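Local structure of DUF1116 domain-containing protein (Enterococcus faecalis, 3CLQ) at residues Q23-L28 with G173-L178; G50-Y55 with F93-E98; E346-E351 with T367-L372. The protein is of unknown function but carries a DUF1116 domain of the AllG family, which suggests a role related to that of an oxamate carbamoyltransferase subunit. All coordinates share one frame; numbering follows the deposited sequence.

Contact 1. Residues Q23-L28 with G173-L178; sequences QSKPIL and GIDLRL
R177 reaches from the first turn of helix 176-183 back along the chain that leads into strand 26-33. Its CB lies 4.1 Å from P26 CD. The side chain then runs extended through CG to CD, with chi1 at -167°; the bend at chi3 then swings NE and the guanidinium toward the carbonyl of S24. At the tip, NH1 comes to 3.2 Å from S24 O and makes a weak hydrogen bond to the carbonyl of I22, while NH2 and CZ lie beneath the K25 side chain, whose CD sits over one guanidinium face. K25, crossing R177 at about a right angle, bends onward so that NZ has its main salt bridge with E121 and a long one, 3.6 Å, with D175 OD2. D175 OD1 has a separate task: it accepts from L178 N at 3.1 Å and so caps the helix.

Three backbone bonds hold the segments together. L28 and I174 form a hydrogen-bonded pair, N to O both ways, and L176 N donates to P26 O at 2.9 Å. On the face of L28 and I174, L176 CD1 packs on L28 CB; on the other, I27 CD1 rests on CA and CB of D175. This is an antiparallel edge pairing, strand 174-175 completing one side of a four-stranded sheet, whose short edge strand passes through an Asp N-cap directly into a helix.

Contact 2. Residues G50-Y55 with F93-E98; sequences GPPITY and FSPCHE
F93 sets its CG opposite the carbonyl carbon (chi1 -68°), which lays its ring under Y55 CB, while Y55 turns its own CG away from the backbone N (chi1 171°) and so sends its ring out beside that of F93. The CH-pi contact is offset toward the rim: Y55 CB stands 4.3 Å from the F93 ring centroid and lies nearest to F93 CE2, at 4.1 Å. The two rings themselves are nearly parallel, their planes 26° apart, but they are slid so far along each other that they barely overlap. Y55 thus lies beside F93 more than upon it, and its hydroxyl continues to hydrogen bonds with D83 and Q67. Helices 60-73 and 79-87 both touch this aromatic pair, through V66 and A86 among others.

Farther along, P95 presses its ring against the backbone of G50-P52. Its CB approaches G50 O to 3.3 Å, and its CG faces P52 N at 3.6 Å, so the proline packs on main chain as much as on side chain. P52 crosses P95 at about a right angle, and its CG also meets E98 OE1 at 3.6 Å. The extended glutamate also accepts a hydrogen bond at OE1 from W279 NE1; the W279 side chain touches P52 as well.

No hydrogen bond joins the two segments. The contact packs the loop that follows strand 45-48 against the end of neighbouring parallel strand 92-95, two strands linked through helices 60-73 and 79-87 in the manner of a beta-alpha-beta crossover.

Contact 3. Residues E346-E351 with T367-L372; sequences EITTKE and TGIDVL
A classic beta bulge sets two successive residues, T349 and K350, against the single T367, so that one carbonyl serves two successive amides. T367 O accepts from T349 N at 2.7 Å, through a bent bond with 134° at the hydrogen, and from K350 N at 3.2 Å, where the approach is straighter and in the carbonyl plane. K350 O returns the pairing by accepting from T367 N at 3.0 Å.

The extra residue also brings a side chain into the backbone pattern. T349 has OG1 opposite its carbonyl carbon (chi1 -47°), a rotation that places the hydroxyl beside the neighbouring strand, where it donates to G368 O at 2.8 Å. G368 adopts backbone angles suited to glycine, and T349 OG1 occupies the room beside it that a side chain would need.

Past the bulge, I347 O takes a nearly linear bond from D370 N (2.8 Å), and I369 CA also leans on that carbonyl. The side chains of I347 and I369 lie side by side and point the same way, with I347 CG2 3.8 Å from I369 CG1. The D370 carboxylate serves its own segment: OD2 accepts from L372 N, capping helix 371-377, and is also hydrogen-bonded to T255 OG1. This is a bulged antiparallel pair of the edge strand 348-352 with the central strand 363-369 of a three-stranded sheet, the latter leading through the N-cap D370 into helix 371-377.

In the fold
From the N terminus, helix 6-23 leads into strand 26-33, where contact 1 opens. The chain must run through about 145 residues before 173-178 returns to close it, and contact 2 is nested within that long loop, joining 50-55 to 93-98 on the opposite side of the chain's centre, with the two contact centres about 27 Å apart. Contact 3 comes later, in series with both, and closes a short loop of 15 residues. It nevertheless meets the N-terminal part of the fold, because helix 6-23 touches T349, K350, T367 and D370. Contact 1 starts at the last residue of that helix and contact 3 packs on it, so the helix links them, their nearest atoms about 8 Å apart.

Contact 1. Residues Q23-L28 with G173-L178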
loop_
_atom_site.group_PDB
_atom_site.type_symbol
_atom_site.label_atom_id
_atom_site.label_comp_id
_atom_site.label_asym_id
_atom_site.label_seq_id
_atom_site.Cartn_x
_atom_site.Cartn_y
_atom_site.Cartn_z
ATOM N N GLN B 23 -2.925 7.844 22.591
ATOM C CA GLN B 23 -4.354 7.556 22.538
ATOM C C GLN B 23 -5.213 8.535 21.733
ATOM O O GLN B 23 -6.399 8.284 21.535
ATOM C CB GLN B 23 -4.907 7.436 23.944
ATOM C CG GLN B 23 -4.232 6.355 24.714
ATOM C CD GLN B 23 -4.841 6.153 26.081
ATOM O OE1 GLN B 23 -4.628 5.119 26.708
ATOM N NE2 GLN B 23 -5.599 7.134 26.550
ATOM N N SER B 24 -4.651 9.665 21.312
ATOM C CA SER B 24 -5.367 10.523 20.393
ATOM C C SER B 24 -5.800 9.717 19.197
ATOM O O SER B 24 -5.116 8.782 18.790
ATOM C CB SER B 24 -4.493 11.644 19.909
ATOM O OG SER B 24 -4.283 12.550 20.957
ATOM N N LYS B 25 -6.935 10.091 18.624
ATOM C CA LYS B 25 -7.442 9.403 17.472
ATOM C C LYS B 25 -7.984 10.434 16.504
ATOM O O LYS B 25 -9.167 10.732 16.496
ATOM C CB LYS B 25 -8.516 8.407 17.892
ATOM C CG LYS B 25 -8.362 7.045 17.256
ATOM C CD LYS B 25 -8.756 5.901 18.215
ATOM C CE LYS B 25 -10.238 5.618 18.207
ATOM N NZ LYS B 25 -10.821 5.463 16.830
ATOM N N PRO B 26 -7.098 10.975 15.670
ATOM C CA PRO B 26 -7.391 11.992 14.660
ATOM C C PRO B 26 -8.342 11.480 13.580
ATOM O O PRO B 26 -8.016 10.500 12.880
ATOM C CB PRO B 26 -6.032 12.252 14.024
ATOM C CG PRO B 26 -5.042 11.692 14.977
ATOM C CD PRO B 26 -5.687 10.565 15.657
ATOM N N ILE B 27 -9.494 12.136 13.447
ATOM C CA ILE B 27 -10.498 11.791 12.435
ATOM C C ILE B 27 -10.637 12.887 11.382
ATOM O O ILE B 27 -10.845 14.062 11.701
ATOM C CB ILE B 27 -11.885 11.537 13.066
ATOM C CG1 ILE B 27 -11.776 10.520 14.219
ATOM C CG2 ILE B 27 -12.901 11.067 12.001
ATOM C CD1 ILE B 27 -11.241 9.148 13.816
ATOM N N LEU B 28 -10.506 12.509 10.118
ATOM C CA LEU B 28 -10.690 13.487 9.071
ATOM C C LEU B 28 -12.171 13.663 8.949
ATOM O O LEU B 28 -12.870 12.704 8.563
ATOM C CB LEU B 28 -10.124 12.987 7.755
ATOM C CG LEU B 28 -10.480 13.890 6.576
ATOM C CD1 LEU B 28 -10.066 15.347 6.837
ATOM C CD2 LEU B 28 -9.794 13.374 5.354
ATOM N N GLY B 173 -16.707 10.185 9.633
ATOM C CA GLY B 173 -15.362 10.612 9.347
ATOM C C GLY B 173 -14.459 9.465 8.923
ATOM O O GLY B 173 -14.821 8.293 9.014
ATOM N N ILE B 174 -13.273 9.823 8.449
ATOM C CA ILE B 174 -12.233 8.878 8.128
ATOM C C ILE B 174 -11.211 8.850 9.286
ATOM O O ILE B 174 -10.727 9.905 9.765
ATOM C CB ILE B 174 -11.576 9.266 6.792
ATOM C CG1 ILE B 174 -12.636 9.247 5.685
ATOM C CG2 ILE B 174 -10.389 8.376 6.461
ATOM C CD1 ILE B 174 -12.076 9.310 4.294
ATOM N N ASP B 175 -10.917 7.635 9.757
ATOM C CA ASP B 175 -9.999 7.431 10.876
ATOM C C ASP B 175 -8.558 7.444 10.414
ATOM O O ASP B 175 -8.100 6.560 9.701
ATOM C CB ASP B 175 -10.315 6.120 11.596
ATOM C CG ASP B 175 -9.367 5.839 12.746
ATOM O OD1 ASP B 175 -8.384 6.601 12.963
ATOM O OD2 ASP B 175 -9.625 4.837 13.444
ATOM N N LEU B 176 -7.827 8.448 10.844
ATOM C CA LEU B 176 -6.531 8.651 10.284
ATOM C C LEU B 176 -5.478 7.782 10.967
ATOM O O LEU B 176 -4.563 7.279 10.323
ATOM C CB LEU B 176 -6.200 10.118 10.371
ATOM C CG LEU B 176 -6.349 11.001 9.127
ATOM C CD1 LEU B 176 -7.278 10.451 8.050
ATOM C CD2 LEU B 176 -6.750 12.424 9.537
ATOM N N ARG B 177 -5.600 7.580 12.270
ATOM C CA ARG B 177 -4.607 6.753 12.932
ATOM C C ARG B 177 -4.699 5.325 12.435
ATOM O O ARG B 177 -3.700 4.648 12.317
ATOM C CB ARG B 177 -4.725 6.795 14.447
ATOM C CG ARG B 177 -3.520 6.196 15.132
ATOM C CD ARG B 177 -3.747 6.073 16.617
ATOM N NE ARG B 177 -4.771 5.075 16.920
ATOM C CZ ARG B 177 -5.279 4.865 18.132
ATOM N NH1 ARG B 177 -4.864 5.575 19.175
ATOM N NH2 ARG B 177 -6.199 3.935 18.304
ATOM N N LEU B 178 -5.893 4.865 12.137
ATOM C CA LEU B 178 -6.008 3.554 11.526
ATOM C C LEU B 178 -5.309 3.528 10.161
ATOM O O LEU B 178 -4.515 2.628 9.884
ATOM C CB LEU B 178 -7.473 3.138 11.382
ATOM C CG LEU B 178 -7.729 1.773 10.717
ATOM C CD1 LEU B 178 -7.173 0.597 11.521
ATOM C CD2 LEU B 178 -9.220 1.591 10.437
#

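Contact 2. Residues G50-Y55 with F93-E98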
loop_
_atom_site.group_PDB
_atom_site.type_symbol
_atom_site.label_atom_id
_atom_site.label_comp_id
_atom_site.label_asym_id
_atom_site.label_seq_id
_atom_site.Cartn_x
_atom_site.Cartn_y
_atom_site.Cartn_z
ATOM N N GLY B 50 7.178 26.684 10.038
ATOM C CA GLY B 50 8.265 27.020 10.971
ATOM C C GLY B 50 7.867 28.018 12.044
ATOM O O GLY B 50 6.704 28.378 12.142
ATOM N N PRO B 51 8.830 28.465 12.864
ATOM C CA PRO B 51 8.596 29.394 13.972
ATOM C C PRO B 51 8.489 30.850 13.516
ATOM O O PRO B 51 8.844 31.161 12.383
ATOM C CB PRO B 51 9.844 29.210 14.824
ATOM C CG PRO B 51 10.889 28.961 13.818
ATOM C CD PRO B 51 10.238 28.066 12.791
ATOM N N PRO B 52 8.017 31.748 14.403
ATOM C CA PRO B 52 7.711 33.120 13.995
ATOM C C PRO B 52 8.869 33.753 13.237
ATOM O O PRO B 52 10.036 33.531 13.576
ATOM C CB PRO B 52 7.455 33.839 15.320
ATOM C CG PRO B 52 6.971 32.794 16.218
ATOM C CD PRO B 52 7.734 31.535 15.832
ATOM N N ILE B 53 8.534 34.516 12.201
ATOM C CA ILE B 53 9.532 35.135 11.334
ATOM C C ILE B 53 8.900 36.276 10.534
ATOM O O ILE B 53 7.907 36.091 9.839
ATOM C CB ILE B 53 10.161 34.095 10.373
ATOM C CG1 ILE B 53 11.315 34.700 9.578
ATOM C CG2 ILE B 53 9.102 33.532 9.434
ATOM C CD1 ILE B 53 12.323 33.697 9.120
ATOM N N THR B 54 9.461 37.463 10.639
ATOM C CA THR B 54 8.965 38.554 9.817
ATOM C C THR B 54 9.168 38.234 8.339
ATOM O O THR B 54 9.911 37.318 7.994
ATOM C CB THR B 54 9.648 39.872 10.156
ATOM O OG1 THR B 54 11.060 39.695 10.046
ATOM C CG2 THR B 54 9.310 40.281 11.568
ATOM N N TYR B 55 8.498 38.992 7.477
ATOM C CA TYR B 55 8.563 38.754 6.049
ATOM C C TYR B 55 9.951 39.095 5.533
ATOM O O TYR B 55 10.546 38.305 4.802
ATOM C CB TYR B 55 7.496 39.562 5.314
ATOM C CG TYR B 55 7.632 39.530 3.812
ATOM C CD1 TYR B 55 7.202 38.432 3.083
ATOM C CD2 TYR B 55 8.195 40.600 3.114
ATOM C CE1 TYR B 55 7.323 38.391 1.703
ATOM C CE2 TYR B 55 8.317 40.573 1.727
ATOM C CZ TYR B 55 7.875 39.461 1.027
ATOM O OH TYR B 55 7.984 39.407 -0.347
ATOM N N PHE B 93 1.555 37.976 9.579
ATOM C CA PHE B 93 2.241 36.748 9.238
ATOM C C PHE B 93 2.426 35.983 10.508
ATOM O O PHE B 93 3.125 36.434 11.418
ATOM C CB PHE B 93 3.609 37.030 8.635
ATOM C CG PHE B 93 3.546 37.672 7.291
ATOM C CD1 PHE B 93 3.465 36.896 6.144
ATOM C CD2 PHE B 93 3.542 39.068 7.171
ATOM C CE1 PHE B 93 3.405 37.493 4.896
ATOM C CE2 PHE B 93 3.474 39.670 5.937
ATOM C CZ PHE B 93 3.412 38.896 4.796
ATOM N N SER B 94 1.802 34.821 10.590
ATOM C CA SER B 94 2.057 34.002 11.744
ATOM C C SER B 94 2.060 32.554 11.354
ATOM O O SER B 94 1.461 32.184 10.340
ATOM C CB SER B 94 1.078 34.319 12.890
ATOM O OG SER B 94 -0.243 33.947 12.575
ATOM N N PRO B 95 2.778 31.734 12.135
ATOM C CA PRO B 95 2.969 30.300 11.878
ATOM C C PRO B 95 1.681 29.488 11.916
ATOM O O PRO B 95 0.772 29.772 12.707
ATOM C CB PRO B 95 3.894 29.853 13.019
ATOM C CG PRO B 95 4.539 31.097 13.525
ATOM C CD PRO B 95 3.508 32.184 13.333
ATOM N N CYS B 96 1.617 28.464 11.073
ATOM C CA CYS B 96 0.560 27.496 11.151
ATOM C C CYS B 96 0.430 26.974 12.558
ATOM O O CYS B 96 -0.683 26.732 13.051
ATOM C CB CYS B 96 0.864 26.326 10.240
ATOM S SG CYS B 96 0.916 26.786 8.535
ATOM N N HIS B 97 1.561 26.763 13.211
ATOM C CA HIS B 97 1.490 26.115 14.497
ATOM C C HIS B 97 0.695 26.885 15.512
ATOM O O HIS B 97 0.100 26.291 16.404
ATOM C CB HIS B 97 2.849 25.742 15.014
ATOM C CG HIS B 97 3.173 24.313 14.773
ATOM N ND1 HIS B 97 3.934 23.896 13.706
ATOM C CD2 HIS B 97 2.781 23.192 15.422
ATOM C CE1 HIS B 97 4.026 22.578 13.729
ATOM N NE2 HIS B 97 3.332 22.127 14.758
ATOM N N GLU B 98 0.638 28.199 15.346
ATOM C CA GLU B 98 -0.046 29.040 16.296
ATOM C C GLU B 98 -1.520 29.213 15.976
ATOM O O GLU B 98 -2.229 29.945 16.663
ATOM C CB GLU B 98 0.643 30.377 16.379
ATOM C CG GLU B 98 2.011 30.284 16.967
ATOM C CD GLU B 98 2.572 31.642 17.248
ATOM O OE1 GLU B 98 3.779 31.721 17.551
ATOM O OE2 GLU B 98 1.804 32.631 17.156
#

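Contact 3. Residues E346-E351 with T367-L372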
loop_
_atom_site.group_PDB
_atom_site.type_symbol
_atom_site.label_atom_id
_atom_site.label_comp_id
_atom_site.label_asym_id
_atom_site.label_seq_id
_atom_site.Cartn_x
_atom_site.Cartn_y
_atom_site.Cartn_z
ATOM N N GLU B 346 15.807 5.686 22.644
ATOM C CA GLU B 346 16.541 6.196 23.798
ATOM C C GLU B 346 16.214 7.655 23.985
ATOM O O GLU B 346 16.434 8.236 25.049
ATOM C CB GLU B 346 18.031 6.034 23.580
ATOM C CG GLU B 346 18.434 4.622 23.228
ATOM C CD GLU B 346 19.871 4.558 22.788
ATOM O OE1 GLU B 346 20.601 5.567 22.959
ATOM O OE2 GLU B 346 20.282 3.499 22.269
ATOM N N ILE B 347 15.647 8.215 22.929
ATOM C CA ILE B 347 15.245 9.601 22.878
ATOM C C ILE B 347 13.766 9.769 23.236
ATOM O O ILE B 347 13.309 10.878 23.506
ATOM C CB ILE B 347 15.425 10.114 21.451
ATOM C CG1 ILE B 347 16.563 11.079 21.342
ATOM C CG2 ILE B 347 14.249 10.933 21.006
ATOM C CD1 ILE B 347 16.464 11.780 19.992
ATOM N N THR B 348 13.013 8.680 23.221
ATOM C CA THR B 348 11.560 8.791 23.283
ATOM C C THR B 348 10.999 8.148 24.537
ATOM O O THR B 348 11.685 7.377 25.193
ATOM C CB THR B 348 10.923 8.154 22.045
ATOM O OG1 THR B 348 11.519 6.867 21.808
ATOM C CG2 THR B 348 11.138 9.037 20.835
ATOM N N THR B 349 9.751 8.446 24.869
ATOM C CA THR B 349 9.212 8.019 26.163
ATOM C C THR B 349 8.717 6.556 26.216
ATOM O O THR B 349 9.001 5.842 27.191
ATOM C CB THR B 349 8.116 8.977 26.659
ATOM O OG1 THR B 349 8.557 10.339 26.515
ATOM C CG2 THR B 349 7.789 8.686 28.112
ATOM N N LYS B 350 7.965 6.127 25.199
ATOM C CA LYS B 350 7.569 4.709 25.054
ATOM C C LYS B 350 7.080 4.439 23.641
ATOM O O LYS B 350 6.886 5.378 22.882
ATOM C CB LYS B 350 6.504 4.275 26.078
ATOM C CG LYS B 350 5.131 4.918 25.900
ATOM C CD LYS B 350 4.073 4.288 26.820
ATOM C CE LYS B 350 4.289 4.672 28.285
ATOM N NZ LYS B 350 3.110 4.285 29.112
ATOM N N GLU B 351 6.911 3.161 23.292
ATOM C CA GLU B 351 6.398 2.746 21.968
ATOM C C GLU B 351 4.888 2.939 21.883
ATOM O O GLU B 351 4.159 2.611 22.804
ATOM C CB GLU B 351 6.687 1.261 21.686
ATOM C CG GLU B 351 8.117 0.808 21.916
ATOM C CD GLU B 351 8.332 -0.692 21.625
ATOM O OE1 GLU B 351 7.416 -1.358 21.075
ATOM O OE2 GLU B 351 9.431 -1.210 21.955
ATOM N N THR B 367 7.729 7.059 20.521
ATOM C CA THR B 367 6.941 8.256 20.788
ATOM C C THR B 367 7.416 9.070 21.988
ATOM O O THR B 367 7.705 8.513 23.048
ATOM C CB THR B 367 5.507 7.870 21.124
ATOM O OG1 THR B 367 5.213 6.605 20.540
ATOM C CG2 THR B 367 4.551 8.903 20.622
ATOM N N GLY B 368 7.424 10.396 21.826
ATOM C CA GLY B 368 7.649 11.302 22.929
ATOM C C GLY B 368 9.115 11.599 23.102
ATOM O O GLY B 368 9.737 11.152 24.069
ATOM N N ILE B 369 9.654 12.337 22.133
ATOM C CA ILE B 369 11.003 12.880 22.192
ATOM C C ILE B 369 11.143 13.706 23.436
ATOM O O ILE B 369 10.443 14.709 23.600
ATOM C CB ILE B 369 11.303 13.819 21.011
ATOM C CG1 ILE B 369 11.308 13.019 19.702
ATOM C CG2 ILE B 369 12.636 14.457 21.219
ATOM C CD1 ILE B 369 10.921 13.804 18.478
ATOM N N ASP B 370 12.055 13.285 24.300
ATOM C CA ASP B 370 12.196 13.848 25.608
ATOM C C ASP B 370 13.468 14.689 25.659
ATOM O O ASP B 370 14.591 14.174 25.545
ATOM C CB ASP B 370 12.242 12.714 26.624
ATOM C CG ASP B 370 12.607 13.183 28.015
ATOM O OD1 ASP B 370 12.327 12.433 28.971
ATOM O OD2 ASP B 370 13.174 14.298 28.170
ATOM N N VAL B 371 13.271 15.993 25.841
ATOM C CA VAL B 371 14.350 16.952 25.933
ATOM C C VAL B 371 15.522 16.453 26.774
ATOM O O VAL B 371 16.677 16.556 26.377
ATOM C CB VAL B 371 13.836 18.262 26.534
ATOM C CG1 VAL B 371 14.960 18.969 27.269
ATOM C CG2 VAL B 371 13.273 19.146 25.454
ATOM N N LEU B 372 15.208 15.910 27.939
ATOM C CA LEU B 372 16.214 15.501 28.910
ATOM C C LEU B 372 17.093 14.376 28.358
ATOM O O LEU B 372 18.305 14.368 28.535
ATOM C CB LEU B 372 15.491 15.030 30.172
ATOM C CG LEU B 372 16.089 15.126 31.574
ATOM C CD1 LEU B 372 16.329 16.563 31.985
ATOM C CD2 LEU B 372 15.133 14.466 32.554
#